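Local coordinates for protein Fe-superoxide dismutase homolog (Plasmodium berghei, PDB 2A03) that probably catalyses the dismutation of superoxide radicals to oxygen and hydrogen peroxide at a single metal centre, occupied here by manganese and probably by iron in the cell, at residues A[9-14]-A[42-47]; A[99-104]-A[140-145]. One frame throughout, in Å; residues are numbered along the deposited sequence.

Interaction 1: residues A[9-14]-A[42-47]; sequences MAITLP and GYVNKL
I11 opens the contact by reaching from the N-terminal loop to L47 of the helix: its CD1 sits 4.0 Å from L47 CD2, and the two side chains run at about a right angle. I11 CG1 lies beside the backbone N (chi1 -67°) and chi2 is extended, which carries the delta methyl to L47 while CG2 faces V44 more loosely. The backbone of I11 takes part as well: V44 CG1 lies 3.6 Å from I11 O. That oxygen accepts a hydrogen bond from N48 ND2, one residue beyond 42-47, so the loop is tied by a polar link right beside the apolar patch. At T12 the side chain turns away and the backbone takes over, with CA 4.0 Å from V44 CG1. L13 comes next, its N 4.0 Å from that same methyl. With CG of L13 anti to the backbone N (chi1 -173°), CD1 swings across V44 and stops 4.0 Å from CG2. V44 thus splits its two branches: CG1 lies against the backbone from I11 to L13, while CG2 takes the L13 side chain. No hydrogen bond joins the two segments. L13 also packs on Y36, H40 and A41 one or two turns earlier in helix 29-51, and P14 O is hydrogen-bonded to Y36 OH. This is an N-terminal loop laid along the first long helix of the alpha-hairpin domain of iron/manganese superoxide dismutases, the helix that supplies the metal ligand H35.

Interaction 2: residues A[99-104]-A[140-145]; sequences GEIKEK and NKLVIL
K104 reaches from the helix past L142 to the backbone of N140, making both an apolar and a polar contact. Its CG stands anti to the backbone N (chi1 -164°), then the chain bends at chi2, and the aliphatic part passes obliquely over the L142 side chain before the ammonium turns off to the loop. K104 CB is 3.8 Å from L142 CD1; K104 CG is modelled closer to that methyl than carbons normally pack, so its exact distance is doubtful. A second bend, at chi4, brings NZ to the carbonyl of N140, where it donates a short hydrogen bond of 2.6 Å to N140 O. The bond is fairly straight at the oxygen, with the donor tilted 20° from the carbonyl plane. A weak, long ion pair with D108 OD2 gives NZ a second partner, and the same carboxylate oxygen accepts from L142 N, linking helix and strand start once more. L142 places CG beside its own backbone N, with chi2 extended, and its CD1 rests against both K104 and I101. I101 CD1 packs 3.9 Å from L142 CD1, the two side chains crossing at about a right angle. This apolar pair is the buried part of the contact; N140 lies at the exposed edge. Around it, I101 also packs on W193 and N140 on L204, both of helix 193-204, while L142 rests on I105 and F109 farther along helix 100-109. V143 and L145 make backbone hydrogen bonds with A135 and W133 of strand 130-136. Helix 100-109 packs on strand 142-148, an outermost strand of the antiparallel sheet within this chain.

In the fold
The two contacts lie on opposite sides of the chain's centre, about 31 Å apart between centres and about 17 Å between nearest atoms, and share no element. Interaction 1 belongs to the alpha-hairpin domain and joins a loop to a helix; interaction 2 belongs to the C-terminal domain and joins a helix to a strand and the turn before it. Both are partly buried and bury almost equal areas, but only interaction 2 has a hydrogen bond across its segments, whereas interaction 1 is wholly van der Waals packing. Interaction 1 also comes nearer the metal centre: the side chain of L13 is about 11 Å from the manganese, while interaction 2 lies away from it.

Interaction 1: residues A[9-14]-A[42-47]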
loop_
_atom_site.group_PDB
_atom_site.type_symbol
_atom_site.label_atom_id
_atom_site.label_comp_id
_atom_site.label_asym_id
_atom_site.label_seq_id
_atom_site.Cartn_x
_atom_site.Cartn_y
_atom_site.Cartn_z
ATOM N N MET A 9 -21.076 19.535 -15.318
ATOM C CA MET A 9 -20.956 18.054 -15.550
ATOM C C MET A 9 -20.358 17.303 -14.347
ATOM O O MET A 9 -19.219 17.576 -13.933
ATOM C CB MET A 9 -20.124 17.786 -16.805
ATOM N N ALA A 10 -21.115 16.352 -13.793
ATOM C CA ALA A 10 -20.608 15.534 -12.704
ATOM C C ALA A 10 -19.292 14.860 -13.108
ATOM O O ALA A 10 -19.079 14.517 -14.284
ATOM C CB ALA A 10 -21.649 14.484 -12.274
ATOM N N ILE A 11 -18.398 14.706 -12.135
ATOM C CA ILE A 11 -17.141 14.019 -12.361
ATOM C C ILE A 11 -17.428 12.540 -12.595
ATOM O O ILE A 11 -18.145 11.908 -11.825
ATOM C CB ILE A 11 -16.176 14.207 -11.175
ATOM C CG1 ILE A 11 -15.751 15.678 -11.092
ATOM C CG2 ILE A 11 -14.961 13.300 -11.329
ATOM C CD1 ILE A 11 -15.261 16.092 -9.743
ATOM N N THR A 12 -16.879 12.013 -13.686
ATOM C CA THR A 12 -17.154 10.648 -14.103
ATOM C C THR A 12 -15.860 9.881 -14.426
ATOM O O THR A 12 -14.811 10.474 -14.669
ATOM C CB THR A 12 -18.062 10.603 -15.357
ATOM O OG1 THR A 12 -17.391 11.233 -16.452
ATOM C CG2 THR A 12 -19.362 11.306 -15.109
ATOM N N LEU A 13 -15.967 8.559 -14.405
ATOM C CA LEU A 13 -14.877 7.670 -14.762
ATOM C C LEU A 13 -14.592 7.763 -16.263
ATOM O O LEU A 13 -15.441 7.441 -17.070
ATOM C CB LEU A 13 -15.281 6.242 -14.394
ATOM C CG LEU A 13 -14.235 5.136 -14.527
ATOM C CD1 LEU A 13 -13.048 5.388 -13.611
ATOM C CD2 LEU A 13 -14.919 3.804 -14.213
ATOM N N PRO A 14 -13.403 8.220 -16.649
ATOM C CA PRO A 14 -13.182 8.235 -18.100
ATOM C C PRO A 14 -13.162 6.820 -18.669
ATOM O O PRO A 14 -12.691 5.886 -17.996
ATOM C CB PRO A 14 -11.807 8.897 -18.269
ATOM C CG PRO A 14 -11.466 9.492 -16.918
ATOM C CD PRO A 14 -12.238 8.702 -15.889
ATOM N N GLY A 42 -14.310 3.358 -7.833
ATOM C CA GLY A 42 -14.541 3.635 -6.425
ATOM C C GLY A 42 -14.023 4.997 -6.009
ATOM O O GLY A 42 -14.611 5.642 -5.154
ATOM N N TYR A 43 -12.905 5.440 -6.584
ATOM C CA TYR A 43 -12.374 6.748 -6.237
ATOM C C TYR A 43 -13.320 7.822 -6.750
ATOM O O TYR A 43 -13.572 8.822 -6.076
ATOM C CB TYR A 43 -10.950 6.959 -6.784
ATOM C CG TYR A 43 -9.863 6.113 -6.131
ATOM C CD1 TYR A 43 -9.637 6.151 -4.752
ATOM C CD2 TYR A 43 -9.055 5.294 -6.897
ATOM C CE1 TYR A 43 -8.648 5.390 -4.172
ATOM C CE2 TYR A 43 -8.059 4.515 -6.329
ATOM C CZ TYR A 43 -7.853 4.565 -4.972
ATOM O OH TYR A 43 -6.828 3.808 -4.433
ATOM N N VAL A 44 -13.879 7.608 -7.931
ATOM C CA VAL A 44 -14.867 8.542 -8.473
ATOM C C VAL A 44 -16.107 8.575 -7.574
ATOM O O VAL A 44 -16.592 9.638 -7.186
ATOM C CB VAL A 44 -15.259 8.153 -9.910
ATOM C CG1 VAL A 44 -16.311 9.113 -10.471
ATOM C CG2 VAL A 44 -14.013 8.127 -10.814
ATOM N N ASN A 45 -16.616 7.406 -7.218
ATOM C CA ASN A 45 -17.821 7.341 -6.423
ATOM C C ASN A 45 -17.609 7.947 -5.030
ATOM O O ASN A 45 -18.482 8.650 -4.507
ATOM C CB ASN A 45 -18.285 5.899 -6.309
ATOM C CG ASN A 45 -18.713 5.307 -7.646
ATOM O OD1 ASN A 45 -18.951 6.021 -8.626
ATOM N ND2 ASN A 45 -18.810 3.978 -7.683
ATOM N N LYS A 46 -16.453 7.676 -4.428
ATOM C CA LYS A 46 -16.180 8.192 -3.098
ATOM C C LYS A 46 -15.973 9.709 -3.124
ATOM O O LYS A 46 -16.442 10.417 -2.238
ATOM C CB LYS A 46 -14.971 7.485 -2.480
ATOM N N LEU A 47 -15.268 10.206 -4.132
ATOM C CA LEU A 47 -15.130 11.645 -4.296
ATOM C C LEU A 47 -16.495 12.326 -4.358
ATOM O O LEU A 47 -16.763 13.263 -3.618
ATOM C CB LEU A 47 -14.352 11.985 -5.571
ATOM C CG LEU A 47 -14.190 13.499 -5.794
ATOM C CD1 LEU A 47 -13.574 14.183 -4.570
ATOM C CD2 LEU A 47 -13.370 13.807 -7.015
#

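Interaction 2: residues A[99-104]-A[140-145]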
loop_
_atom_site.group_PDB
_atom_site.type_symbol
_atom_site.label_atom_id
_atom_site.label_comp_id
_atom_site.label_asym_id
_atom_site.label_seq_id
_atom_site.Cartn_x
_atom_site.Cartn_y
_atom_site.Cartn_z
ATOM N N GLY A 99 10.272 8.855 -31.748
ATOM C CA GLY A 99 9.848 10.247 -31.783
ATOM C C GLY A 99 10.679 11.101 -30.848
ATOM O O GLY A 99 11.808 10.745 -30.498
ATOM N N GLU A 100 10.105 12.227 -30.438
ATOM C CA GLU A 100 10.803 13.193 -29.618
ATOM C C GLU A 100 11.230 12.572 -28.285
ATOM O O GLU A 100 12.320 12.866 -27.771
ATOM C CB GLU A 100 9.929 14.424 -29.372
ATOM C CG GLU A 100 9.528 15.216 -30.644
ATOM C CD GLU A 100 10.673 16.006 -31.279
ATOM O OE1 GLU A 100 11.757 16.107 -30.659
ATOM O OE2 GLU A 100 10.476 16.542 -32.404
ATOM N N ILE A 101 10.387 11.698 -27.746
ATOM C CA ILE A 101 10.662 11.093 -26.444
ATOM C C ILE A 101 11.923 10.226 -26.498
ATOM O O ILE A 101 12.681 10.205 -25.553
ATOM C CB ILE A 101 9.420 10.306 -25.847
ATOM C CG1 ILE A 101 9.631 10.017 -24.351
ATOM C CG2 ILE A 101 9.149 8.996 -26.576
ATOM C CD1 ILE A 101 9.772 11.281 -23.505
ATOM N N LYS A 102 12.164 9.546 -27.616
ATOM C CA LYS A 102 13.414 8.840 -27.803
ATOM C C LYS A 102 14.618 9.778 -27.695
ATOM O O LYS A 102 15.517 9.519 -26.906
ATOM C CB LYS A 102 13.445 8.087 -29.125
ATOM C CG LYS A 102 14.780 7.391 -29.378
ATOM C CD LYS A 102 14.743 6.535 -30.610
ATOM C CE LYS A 102 16.029 5.702 -30.790
ATOM N NZ LYS A 102 17.140 6.433 -31.453
ATOM N N GLU A 103 14.640 10.850 -28.491
ATOM C CA GLU A 103 15.709 11.849 -28.418
ATOM C C GLU A 103 15.921 12.343 -26.994
ATOM O O GLU A 103 17.048 12.404 -26.504
ATOM C CB GLU A 103 15.398 13.090 -29.267
ATOM C CG GLU A 103 15.048 12.839 -30.718
ATOM C CD GLU A 103 15.182 14.091 -31.588
ATOM O OE1 GLU A 103 15.920 15.029 -31.209
ATOM O OE2 GLU A 103 14.580 14.122 -32.675
ATOM N N LYS A 104 14.815 12.738 -26.369
ATOM C CA LYS A 104 14.798 13.353 -25.046
ATOM C C LYS A 104 15.328 12.414 -23.946
ATOM O O LYS A 104 16.132 12.827 -23.104
ATOM C CB LYS A 104 13.369 13.803 -24.724
ATOM C CG LYS A 104 13.253 14.784 -23.576
ATOM C CD LYS A 104 13.825 16.155 -23.936
ATOM C CE LYS A 104 13.544 17.145 -22.805
ATOM N NZ LYS A 104 14.680 18.044 -22.593
ATOM N N ASN A 140 13.332 21.896 -18.025
ATOM C CA ASN A 140 13.028 21.123 -19.230
ATOM C C ASN A 140 13.951 19.915 -19.385
ATOM O O ASN A 140 14.366 19.566 -20.480
ATOM C CB ASN A 140 13.060 22.015 -20.482
ATOM C CG ASN A 140 11.959 23.073 -20.468
ATOM O OD1 ASN A 140 10.873 22.860 -19.898
ATOM N ND2 ASN A 140 12.227 24.220 -21.095
ATOM N N LYS A 141 14.254 19.276 -18.264
ATOM C CA LYS A 141 14.963 18.013 -18.271
ATOM C C LYS A 141 13.986 16.940 -17.800
ATOM O O LYS A 141 13.125 17.200 -16.950
ATOM C CB LYS A 141 16.168 18.096 -17.346
ATOM C CG LYS A 141 17.199 16.997 -17.580
ATOM C CD LYS A 141 18.176 16.845 -16.407
ATOM C CE LYS A 141 19.271 15.825 -16.752
ATOM N NZ LYS A 141 20.176 15.530 -15.595
ATOM N N LEU A 142 14.085 15.744 -18.372
ATOM C CA LEU A 142 13.269 14.623 -17.912
ATOM C C LEU A 142 13.875 14.079 -16.619
ATOM O O LEU A 142 15.082 13.924 -16.511
ATOM C CB LEU A 142 13.185 13.514 -18.960
ATOM C CG LEU A 142 12.327 13.776 -20.199
ATOM C CD1 LEU A 142 12.581 12.674 -21.203
ATOM C CD2 LEU A 142 10.834 13.867 -19.873
ATOM N N VAL A 143 13.026 13.798 -15.643
ATOM C CA VAL A 143 13.479 13.288 -14.366
ATOM C C VAL A 143 12.612 12.114 -13.951
ATOM O O VAL A 143 11.467 11.979 -14.400
ATOM C CB VAL A 143 13.487 14.396 -13.247
ATOM C CG1 VAL A 143 14.590 15.372 -13.481
ATOM C CG2 VAL A 143 12.153 15.137 -13.178
ATOM N N ILE A 144 13.174 11.246 -13.113
ATOM C CA ILE A 144 12.412 10.153 -12.537
ATOM C C ILE A 144 11.956 10.597 -11.157
ATOM O O ILE A 144 12.756 11.113 -10.378
ATOM C CB ILE A 144 13.251 8.872 -12.438
ATOM C CG1 ILE A 144 13.392 8.226 -13.822
ATOM C CG2 ILE A 144 12.638 7.885 -11.465
ATOM C CD1 ILE A 144 14.556 7.280 -13.911
ATOM N N LEU A 145 10.665 10.416 -10.862
ATOM C CA LEU A 145 10.126 10.789 -9.548
ATOM C C LEU A 145 9.286 9.670 -8.997
ATOM O O LEU A 145 8.771 8.817 -9.744
ATOM C CB LEU A 145 9.272 12.053 -9.636
ATOM C CG LEU A 145 9.908 13.310 -10.250
ATOM C CD1 LEU A 145 8.864 14.332 -10.583
ATOM C CD2 LEU A 145 10.950 13.929 -9.335
#